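Local coordinates for protein Asp/Glu-specific dipeptidyl-peptidase (Flavobacterium psychrophilum, PDB 5JXF) that removes dipeptides from the N-terminus of oligopeptides as a serine-type peptidase, strictly requiring aspartate or glutamate at the P1 position, at residues A[77-80]-A[86-89]; A[139-144]-A[283-288]; A[315-320]-A[336-341]; A[321-326]-A[460-465]. One frame throughout, in Å; residues are numbered along the deposited sequence.

From the N terminus, interaction 1 closes a short loop of five residues between 77-80 and 86-89, near the probable charge-relay serine. Interaction 2 follows in series and spans 138 residues, bringing strand 138-146 of one antiparallel sheet up to the end of strand 279-284 of another. The first two touch, Tyr285 reaching the 77-80 segment and His80 pairing with strand 138-146. Beyond strand 279-284 the chain enters helix 295-325, which supplies both remaining contacts. Interaction 3 joins it to helix 328-357 across 15 residues, and interaction 4 joins its C-terminal end to helix 460-477 across 133. Their segments alternate, so these two cross.

Interaction 1: residues A[77-80]-A[86-89]; sequences AVPH and TSEV
Val78 and Thr86 meet obliquely through their methyl groups, CG1 of Val78 lying 3.6 Å from CG2 of Thr86. The same Val78 CG1 also comes within 3.5 Å of Ser87 O, so this one branch covers both a side chain and a carbonyl of the facing segment. With Thr86 CG2 turned to the valine, the other branch, OG1, serves a different region: it is bonded to Gly660 O and Tyr285 N.

Ser87 is set against Pro79. Its OG stands between the backbone N and the carbonyl carbon (chi1 64°), which brings it against the proline ring, 3.3 Å from Pro79 CG. Two donors of Ser87 converge on Pro79 O. The backbone N approaches at 3.1 Å with a C=O...N angle of 175°, whereas OG, at 3.2 Å, sits above the carbonyl plane, 51° out of it.

The His80-Thr86 pair, antiparallel and non-hydrogen-bonded with diverging side chains, lies in a short hairpin of strands 80-81 and 85-89, which residues 77-79 lead into. The hairpin belongs to the chymotrypsin-like part of this S46 peptidase. Thr86 is also joined through its backbone to Ser662, the probable charge-relay serine, whose side chain is about 6 Å from its own.

Further along, Val89 N gives a 2.7 Å bond to Ala77 O, an acceptor that is also approached by Glu88 CA at 3.1 Å in a CA-H...O contact. Val89 CG2 packs on Pro79 CD, and Phe140 of strand 138-146 touches both of these residues.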
# COMPACT_ATOMS: atom_id res chain seq x y z
N ALA A 77 -20.07 13.20 31.28
CA ALA A 77 -18.85 13.73 30.70
C ALA A 77 -18.81 13.54 29.16
O ALA A 77 -17.81 13.91 28.52
CB ALA A 77 -17.64 13.08 31.36
N VAL A 78 -19.87 12.98 28.59
CA VAL A 78 -19.89 12.71 27.14
C VAL A 78 -21.09 13.32 26.41
O VAL A 78 -22.10 12.66 26.16
CB VAL A 78 -19.84 11.19 26.87
CG1 VAL A 78 -19.64 10.93 25.39
CG2 VAL A 78 -18.68 10.56 27.66
N PRO A 79 -20.97 14.60 26.03
CA PRO A 79 -22.08 15.21 25.31
C PRO A 79 -22.02 15.02 23.78
O PRO A 79 -20.96 14.77 23.18
CB PRO A 79 -21.95 16.69 25.67
CG PRO A 79 -20.45 16.88 25.88
CD PRO A 79 -19.95 15.58 26.45
N HIS A 80 -23.20 15.14 23.18
CA HIS A 80 -23.40 15.18 21.74
C HIS A 80 -22.82 16.49 21.22
O HIS A 80 -23.18 17.55 21.72
CB HIS A 80 -24.90 15.11 21.43
CG HIS A 80 -25.26 14.38 20.18
ND1 HIS A 80 -24.37 14.20 19.13
CD2 HIS A 80 -26.41 13.81 19.78
CE1 HIS A 80 -24.96 13.53 18.17
NE2 HIS A 80 -26.21 13.29 18.53
N THR A 86 -19.28 13.21 18.62
CA THR A 86 -19.18 13.05 20.05
C THR A 86 -18.07 13.95 20.57
O THR A 86 -17.19 14.33 19.81
CB THR A 86 -18.94 11.59 20.42
OG1 THR A 86 -19.95 10.78 19.78
CG2 THR A 86 -19.05 11.40 21.89
N SER A 87 -18.16 14.35 21.84
CA SER A 87 -17.13 15.12 22.51
C SER A 87 -17.07 14.63 23.96
O SER A 87 -17.92 13.84 24.36
CB SER A 87 -17.41 16.61 22.44
OG SER A 87 -18.60 16.91 23.14
N GLU A 88 -16.05 15.03 24.71
CA GLU A 88 -15.96 14.58 26.09
C GLU A 88 -15.39 15.68 26.97
O GLU A 88 -14.51 16.42 26.56
CB GLU A 88 -15.11 13.32 26.22
CG GLU A 88 -13.67 13.49 25.76
CD GLU A 88 -13.44 12.86 24.41
OE1 GLU A 88 -14.38 12.84 23.60
OE2 GLU A 88 -12.31 12.37 24.16
N VAL A 89 -15.96 15.83 28.16
CA VAL A 89 -15.49 16.83 29.11
C VAL A 89 -14.21 16.36 29.80
O VAL A 89 -14.19 15.28 30.38
CB VAL A 89 -16.56 17.14 30.18
CG1 VAL A 89 -16.16 18.39 30.92
CG2 VAL A 89 -17.96 17.30 29.52

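Interaction 2: residues A[139-144]-A[283-288]; sequences TFIVSI and MGYPGK
Ile141 and Tyr285 approach from opposite directions, and the contact is van der Waals, with no hydrogen bond across it. Ile141 CG1 lies at the edge of the tyrosine ring, near its plane, 3.6 Å from Tyr285 OH and 4.2 Å from Tyr285 CE2. Two torsions bring the groups together: CG1 of Ile141 is anti to its own carbonyl carbon (chi1 -58°), and the tyrosine ring is placed likewise (chi1 -57°). The evidence for a small, side-chain-mediated contact is the backbone spacing, since the nearest CA pair, Thr139 and Tyr285, is 10.8 Å apart; the two side chains have to bridge that gap, and the surface they bury between the segments is correspondingly slight, 91 Å² with both sides summed.

The polar interactions run through a third party. Tyr285 OH is 3.9 Å from Thr139 O, too far for a bond; the hydroxyl is instead hydrogen-bonded to Val78 O. Thr139 is in turn bonded through its backbone to His80, so the 77-80 segment links to both sides of this contact.

Aromatic stacking adds a third element, for the ring of His80 stacks with that of Tyr285. Tyr285 is thereby held by both its hydroxyl and its ring.

The two segments come from different antiparallel sheets, strand 138-146 from one and strand 279-284 from the other. Such a meeting is consistent with the junction of the two beta-barrels in a chymotrypsin-like fold, where the catalytic cleft lies; Tyr285 is about 9 Å by side chain from Ser662.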
# COMPACT_ATOMS: atom_id res chain seq x y z
N THR A 139 -24.87 18.87 23.55
CA THR A 139 -26.01 18.35 24.28
C THR A 139 -25.65 17.28 25.31
O THR A 139 -25.11 16.23 24.95
CB THR A 139 -27.03 17.74 23.31
OG1 THR A 139 -27.48 18.75 22.39
CG2 THR A 139 -28.21 17.14 24.07
N PHE A 140 -25.99 17.51 26.56
CA PHE A 140 -25.82 16.51 27.61
C PHE A 140 -27.06 15.68 27.85
O PHE A 140 -28.19 16.19 27.81
CB PHE A 140 -25.39 17.19 28.92
CG PHE A 140 -24.02 17.78 28.85
CD1 PHE A 140 -23.80 19.00 28.25
CD2 PHE A 140 -22.93 17.09 29.37
CE1 PHE A 140 -22.51 19.56 28.18
CE2 PHE A 140 -21.65 17.62 29.31
CZ PHE A 140 -21.44 18.86 28.71
N ILE A 141 -26.86 14.38 28.09
CA ILE A 141 -27.98 13.51 28.41
C ILE A 141 -28.27 13.47 29.93
O ILE A 141 -27.41 13.08 30.74
CB ILE A 141 -27.76 12.07 27.94
CG1 ILE A 141 -27.51 12.02 26.43
CG2 ILE A 141 -28.99 11.21 28.30
CD1 ILE A 141 -28.57 12.77 25.63
N VAL A 142 -29.48 13.88 30.30
CA VAL A 142 -29.91 13.85 31.71
C VAL A 142 -30.41 12.46 32.06
O VAL A 142 -30.01 11.88 33.06
CB VAL A 142 -31.01 14.91 31.99
CG1 VAL A 142 -31.48 14.86 33.48
CG2 VAL A 142 -30.47 16.32 31.66
N SER A 143 -31.26 11.90 31.21
CA SER A 143 -31.89 10.62 31.52
C SER A 143 -32.42 9.95 30.26
O SER A 143 -32.70 10.62 29.27
CB SER A 143 -33.04 10.82 32.52
OG SER A 143 -34.16 11.42 31.90
N ILE A 144 -32.57 8.64 30.33
CA ILE A 144 -32.98 7.79 29.21
C ILE A 144 -34.26 7.04 29.58
O ILE A 144 -34.25 6.19 30.47
CB ILE A 144 -31.86 6.80 28.85
CG1 ILE A 144 -30.61 7.56 28.40
CG2 ILE A 144 -32.30 5.84 27.75
CD1 ILE A 144 -29.38 6.69 28.23
N MET A 283 -17.79 5.49 24.32
CA MET A 283 -19.14 6.00 24.50
C MET A 283 -19.36 7.13 23.48
O MET A 283 -18.53 8.01 23.34
CB MET A 283 -19.34 6.51 25.93
CG MET A 283 -20.80 6.70 26.35
SD MET A 283 -20.98 7.17 28.12
CE MET A 283 -19.54 6.27 28.74
N GLY A 284 -20.46 7.09 22.74
CA GLY A 284 -20.66 8.15 21.78
C GLY A 284 -22.03 8.14 21.15
O GLY A 284 -22.96 7.48 21.64
N TYR A 285 -22.16 8.88 20.06
CA TYR A 285 -23.44 9.02 19.39
C TYR A 285 -23.40 8.54 17.92
O TYR A 285 -23.54 9.33 16.99
CB TYR A 285 -23.91 10.47 19.47
CG TYR A 285 -24.03 10.98 20.89
CD1 TYR A 285 -22.90 11.40 21.59
CD2 TYR A 285 -25.28 11.07 21.53
CE1 TYR A 285 -22.99 11.85 22.89
CE2 TYR A 285 -25.37 11.54 22.85
CZ TYR A 285 -24.23 11.92 23.51
OH TYR A 285 -24.28 12.39 24.79
N PRO A 286 -23.23 7.22 17.73
CA PRO A 286 -23.21 6.65 16.38
C PRO A 286 -24.50 6.98 15.63
O PRO A 286 -25.61 6.79 16.15
CB PRO A 286 -23.08 5.15 16.63
CG PRO A 286 -23.66 4.93 17.98
CD PRO A 286 -23.26 6.18 18.77
N GLY A 287 -24.34 7.51 14.42
CA GLY A 287 -25.44 7.98 13.62
C GLY A 287 -26.37 6.90 13.09
O GLY A 287 -27.56 6.87 13.41
N LYS A 288 -25.83 6.00 12.28
CA LYS A 288 -26.68 5.02 11.62
C LYS A 288 -25.99 3.67 11.43
O LYS A 288 -24.79 3.59 11.18
CB LYS A 288 -27.17 5.56 10.28
CG LYS A 288 -28.29 4.72 9.67
CD LYS A 288 -28.94 5.39 8.46
CE LYS A 288 -27.94 5.62 7.34
NZ LYS A 288 -28.59 6.21 6.13

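Interaction 3: residues A[315-320]-A[336-341]; sequences AALKVQ and SKYAGV. With ARG (arginine), chain E.
Leu317 and Tyr338 join the two arms of an antiparallel helical hairpin, helices 295-325 and 328-357, whose short segments here run at 147° with axes 10.6 Å apart. Leu317 CD2 lies over one face of the Tyr338 ring, 3.7 Å from its centroid, in a CH-pi contact offset toward the rim, where Tyr338 CE2 is the nearest atom at 3.4 Å. The ring gets there because its CG is anti to the backbone N (chi1 -179°). The same methyl also presses on Val341 CG1 at 3.5 Å, tighter than usual for two carbons, so Leu317 is wedged between tyrosine and valine. Gln320 passes alongside Tyr338 in the opposite sense; its OE1 sits at the ring edge, 3.8 Å from Tyr338 CD2, with amide and ring planes 72° apart.

The Tyr338 hydroxyl makes a weak hydrogen bond to Asp225 OD2. On the other side of the helix, Ala339 O receives a weak 2.8 Å hydrogen bond from NH2 of the bound arginine, which Asn343, Asn228 and Asp679 also hold. The hairpin thus lends one helix to the pocket for the N-terminal residue of the dipeptide, the S2 subsite.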
# COMPACT_ATOMS: atom_id res chain seq x y z
N ALA A 315 -16.06 12.35 -9.79
CA ALA A 315 -15.95 13.41 -10.78
C ALA A 315 -15.96 14.78 -10.10
O ALA A 315 -15.14 15.64 -10.43
CB ALA A 315 -17.07 13.29 -11.79
N ALA A 316 -16.87 14.99 -9.14
CA ALA A 316 -16.94 16.25 -8.40
C ALA A 316 -15.65 16.58 -7.66
O ALA A 316 -15.14 17.71 -7.73
CB ALA A 316 -18.10 16.23 -7.40
N LEU A 317 -15.13 15.59 -6.94
CA LEU A 317 -13.92 15.78 -6.15
C LEU A 317 -12.70 16.05 -7.02
O LEU A 317 -11.85 16.86 -6.66
CB LEU A 317 -13.68 14.56 -5.25
CG LEU A 317 -14.71 14.32 -4.13
CD1 LEU A 317 -14.54 12.93 -3.56
CD2 LEU A 317 -14.57 15.37 -3.03
N LYS A 318 -12.59 15.36 -8.16
CA LYS A 318 -11.42 15.54 -9.02
C LYS A 318 -11.35 17.00 -9.46
O LYS A 318 -10.30 17.64 -9.36
CB LYS A 318 -11.47 14.61 -10.23
N VAL A 319 -12.49 17.55 -9.87
CA VAL A 319 -12.58 18.95 -10.26
C VAL A 319 -12.17 19.87 -9.11
O VAL A 319 -11.38 20.79 -9.30
CB VAL A 319 -14.00 19.33 -10.72
CG1 VAL A 319 -14.10 20.84 -10.93
CG2 VAL A 319 -14.36 18.59 -12.01
N GLN A 320 -12.69 19.59 -7.93
CA GLN A 320 -12.45 20.46 -6.79
C GLN A 320 -10.99 20.39 -6.33
O GLN A 320 -10.38 21.42 -6.06
CB GLN A 320 -13.40 20.10 -5.64
CG GLN A 320 -14.81 20.56 -5.92
CD GLN A 320 -15.82 19.95 -4.98
OE1 GLN A 320 -15.54 19.72 -3.80
NE2 GLN A 320 -17.00 19.67 -5.50
N SER A 336 -13.97 22.35 4.05
CA SER A 336 -14.99 21.61 4.78
C SER A 336 -15.92 20.88 3.82
O SER A 336 -16.24 19.71 4.02
CB SER A 336 -15.80 22.55 5.68
OG SER A 336 -16.73 21.81 6.44
N LYS A 337 -16.35 21.58 2.78
CA LYS A 337 -17.26 20.98 1.81
C LYS A 337 -16.60 19.81 1.08
O LYS A 337 -17.27 18.81 0.80
CB LYS A 337 -17.76 22.02 0.81
CG LYS A 337 -18.54 23.16 1.45
CD LYS A 337 -19.13 24.09 0.39
CE LYS A 337 -18.04 24.71 -0.47
NZ LYS A 337 -18.56 25.74 -1.42
N TYR A 338 -15.31 19.91 0.77
CA TYR A 338 -14.59 18.82 0.11
C TYR A 338 -14.44 17.59 1.02
O TYR A 338 -14.76 16.47 0.61
CB TYR A 338 -13.20 19.28 -0.37
CG TYR A 338 -12.40 18.22 -1.09
CD1 TYR A 338 -11.63 17.30 -0.39
CD2 TYR A 338 -12.41 18.13 -2.48
CE1 TYR A 338 -10.89 16.33 -1.05
CE2 TYR A 338 -11.67 17.16 -3.15
CZ TYR A 338 -10.92 16.26 -2.43
OH TYR A 338 -10.19 15.30 -3.08
N ALA A 339 -13.97 17.81 2.25
CA ALA A 339 -13.74 16.72 3.20
C ALA A 339 -15.00 15.89 3.49
O ALA A 339 -14.93 14.66 3.59
CB ALA A 339 -13.18 17.29 4.50
N GLY A 340 -16.14 16.56 3.64
CA GLY A 340 -17.40 15.86 3.84
C GLY A 340 -17.72 14.91 2.70
O GLY A 340 -17.93 13.72 2.92
N VAL A 341 -17.74 15.46 1.49
CA VAL A 341 -17.99 14.69 0.27
C VAL A 341 -17.00 13.54 0.09
O VAL A 341 -17.41 12.41 -0.18
CB VAL A 341 -17.94 15.60 -0.98
CG1 VAL A 341 -17.90 14.77 -2.26
CG2 VAL A 341 -19.15 16.54 -1.00
N ARG E . -12.92 9.07 8.18
CA ARG E . -13.31 9.94 9.28
C ARG E . -14.77 9.64 9.64
O ARG E . -15.65 9.72 8.79
CB ARG E . -13.12 11.41 8.90
CG ARG E . -11.66 11.82 8.65
CD ARG E . -11.55 13.28 8.19
NE ARG E . -12.30 13.51 6.96
CZ ARG E . -11.78 13.40 5.73
NH1 ARG E . -10.50 13.08 5.56
NH2 ARG E . -12.55 13.63 4.66

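Interaction 4: residues A[321-326]-A[460-465]; sequences DGFMRK and STVDEK. Unlike the reference sequence in segment 460-465: Ser460 (reference Ala).
Asp463 OD2 is gripped by Tyr500 OH and the backbone N of Leu418, while OD1 of the same carboxylate takes Glu417 N; this anchors helix 460-477 right beside Val462, which packs on Phe323. Val462 CG2 lies over one face of the Phe323 ring, 4.1 Å from the centroid and 24° off the normal, a CH-pi contact. Its closest ring atom is Phe323 CG at 3.8 Å, so the methyl sits toward the rim.

Thr461 and Lys465 meet the far part of the same ring, their side chains crossing that of Phe323 at about a right angle. CG2 of Thr461 approaches Phe323 CE2 at 3.7 Å. Lys465 comes to the ring edge with its CG, 4.0 Å from Phe323 CZ; a bend at chi2 (-91°) then turns the rest of its chain elsewhere. Away from this face, Arg325 NH1 forms a salt bridge to Asp321 OD2 at 3.2 Å, meeting it on the syn side.

The short segments run at 156°, nearly antiparallel, with axes 10.7 Å apart. Helix 460-477 lies against the end of helix 295-325, Lys465 touching Val319 and Val462 touching Gln320, and Val462 also reaches Tyr334 of helix 328-357.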
# COMPACT_ATOMS: atom_id res chain seq x y z
N ASP A 321 -10.46 19.17 -6.23
CA ASP A 321 -9.06 18.97 -5.86
C ASP A 321 -8.11 19.85 -6.70
O ASP A 321 -7.22 20.51 -6.16
CB ASP A 321 -8.67 17.49 -6.00
CG ASP A 321 -7.45 17.11 -5.17
OD1 ASP A 321 -7.24 17.71 -4.08
OD2 ASP A 321 -6.70 16.22 -5.61
N GLY A 322 -8.34 19.87 -8.01
CA GLY A 322 -7.53 20.67 -8.91
C GLY A 322 -7.44 22.13 -8.51
O GLY A 322 -6.34 22.67 -8.36
N PHE A 323 -8.59 22.77 -8.32
CA PHE A 323 -8.62 24.19 -7.96
C PHE A 323 -8.03 24.48 -6.58
O PHE A 323 -7.48 25.55 -6.35
CB PHE A 323 -10.05 24.72 -8.02
CG PHE A 323 -10.57 24.93 -9.41
CD1 PHE A 323 -11.26 23.92 -10.06
CD2 PHE A 323 -10.38 26.14 -10.05
CE1 PHE A 323 -11.75 24.12 -11.33
CE2 PHE A 323 -10.86 26.34 -11.33
CZ PHE A 323 -11.54 25.33 -11.97
N MET A 324 -8.15 23.52 -5.67
CA MET A 324 -7.69 23.72 -4.30
C MET A 324 -6.18 23.52 -4.14
O MET A 324 -5.56 24.12 -3.26
CB MET A 324 -8.44 22.78 -3.35
CG MET A 324 -9.94 23.00 -3.34
SD MET A 324 -10.80 21.61 -2.57
CE MET A 324 -10.26 21.79 -0.88
N ARG A 325 -5.58 22.67 -4.97
CA ARG A 325 -4.13 22.48 -4.91
C ARG A 325 -3.40 23.65 -5.58
O ARG A 325 -2.19 23.81 -5.43
CB ARG A 325 -3.72 21.15 -5.56
CG ARG A 325 -4.30 19.92 -4.88
CD ARG A 325 -4.07 18.65 -5.70
NE ARG A 325 -2.83 17.98 -5.36
CZ ARG A 325 -2.75 16.85 -4.66
NH1 ARG A 325 -3.85 16.25 -4.25
NH2 ARG A 325 -1.56 16.32 -4.39
N LYS A 326 -4.15 24.47 -6.31
CA LYS A 326 -3.58 25.57 -7.07
C LYS A 326 -3.91 26.96 -6.51
O LYS A 326 -3.48 27.97 -7.06
CB LYS A 326 -4.04 25.49 -8.53
CG LYS A 326 -3.63 24.21 -9.25
CD LYS A 326 -4.09 24.22 -10.70
CE LYS A 326 -4.09 22.81 -11.29
NZ LYS A 326 -3.06 21.94 -10.66
N SER A 460 -17.79 30.53 -8.23
CA SER A 460 -18.46 30.37 -9.51
C SER A 460 -17.65 29.54 -10.51
O SER A 460 -18.19 28.63 -11.14
CB SER A 460 -18.78 31.75 -10.10
OG SER A 460 -18.83 31.70 -11.52
N THR A 461 -16.37 29.85 -10.65
CA THR A 461 -15.48 29.12 -11.56
C THR A 461 -15.46 27.62 -11.26
O THR A 461 -15.63 26.80 -12.16
CB THR A 461 -14.04 29.67 -11.50
OG1 THR A 461 -14.05 31.09 -11.71
CG2 THR A 461 -13.17 29.01 -12.56
N VAL A 462 -15.27 27.27 -9.99
CA VAL A 462 -15.27 25.87 -9.57
C VAL A 462 -16.59 25.16 -9.87
O VAL A 462 -16.62 24.09 -10.48
CB VAL A 462 -14.98 25.73 -8.07
CG1 VAL A 462 -15.03 24.26 -7.65
CG2 VAL A 462 -13.63 26.35 -7.72
N ASP A 463 -17.70 25.77 -9.44
CA ASP A 463 -18.99 25.08 -9.44
C ASP A 463 -19.47 24.77 -10.85
O ASP A 463 -20.20 23.82 -11.08
CB ASP A 463 -20.04 25.91 -8.70
CG ASP A 463 -21.34 25.15 -8.49
OD1 ASP A 463 -21.29 24.13 -7.76
OD2 ASP A 463 -22.40 25.55 -9.04
N GLU A 464 -19.02 25.57 -11.80
CA GLU A 464 -19.41 25.38 -13.18
C GLU A 464 -18.66 24.24 -13.86
O GLU A 464 -19.22 23.53 -14.68
CB GLU A 464 -19.21 26.70 -13.92
CG GLU A 464 -19.53 26.71 -15.40
CD GLU A 464 -19.47 28.12 -15.98
OE1 GLU A 464 -19.25 29.06 -15.18
OE2 GLU A 464 -19.60 28.27 -17.21
N LYS A 465 -17.40 24.06 -13.50
CA LYS A 465 -16.65 22.93 -14.04
C LYS A 465 -17.22 21.63 -13.47
O LYS A 465 -17.41 20.67 -14.22
CB LYS A 465 -15.16 23.07 -13.75
CG LYS A 465 -14.51 24.26 -14.45
CD LYS A 465 -13.97 23.88 -15.83
CE LYS A 465 -14.15 25.03 -16.82
NZ LYS A 465 -14.16 24.57 -18.24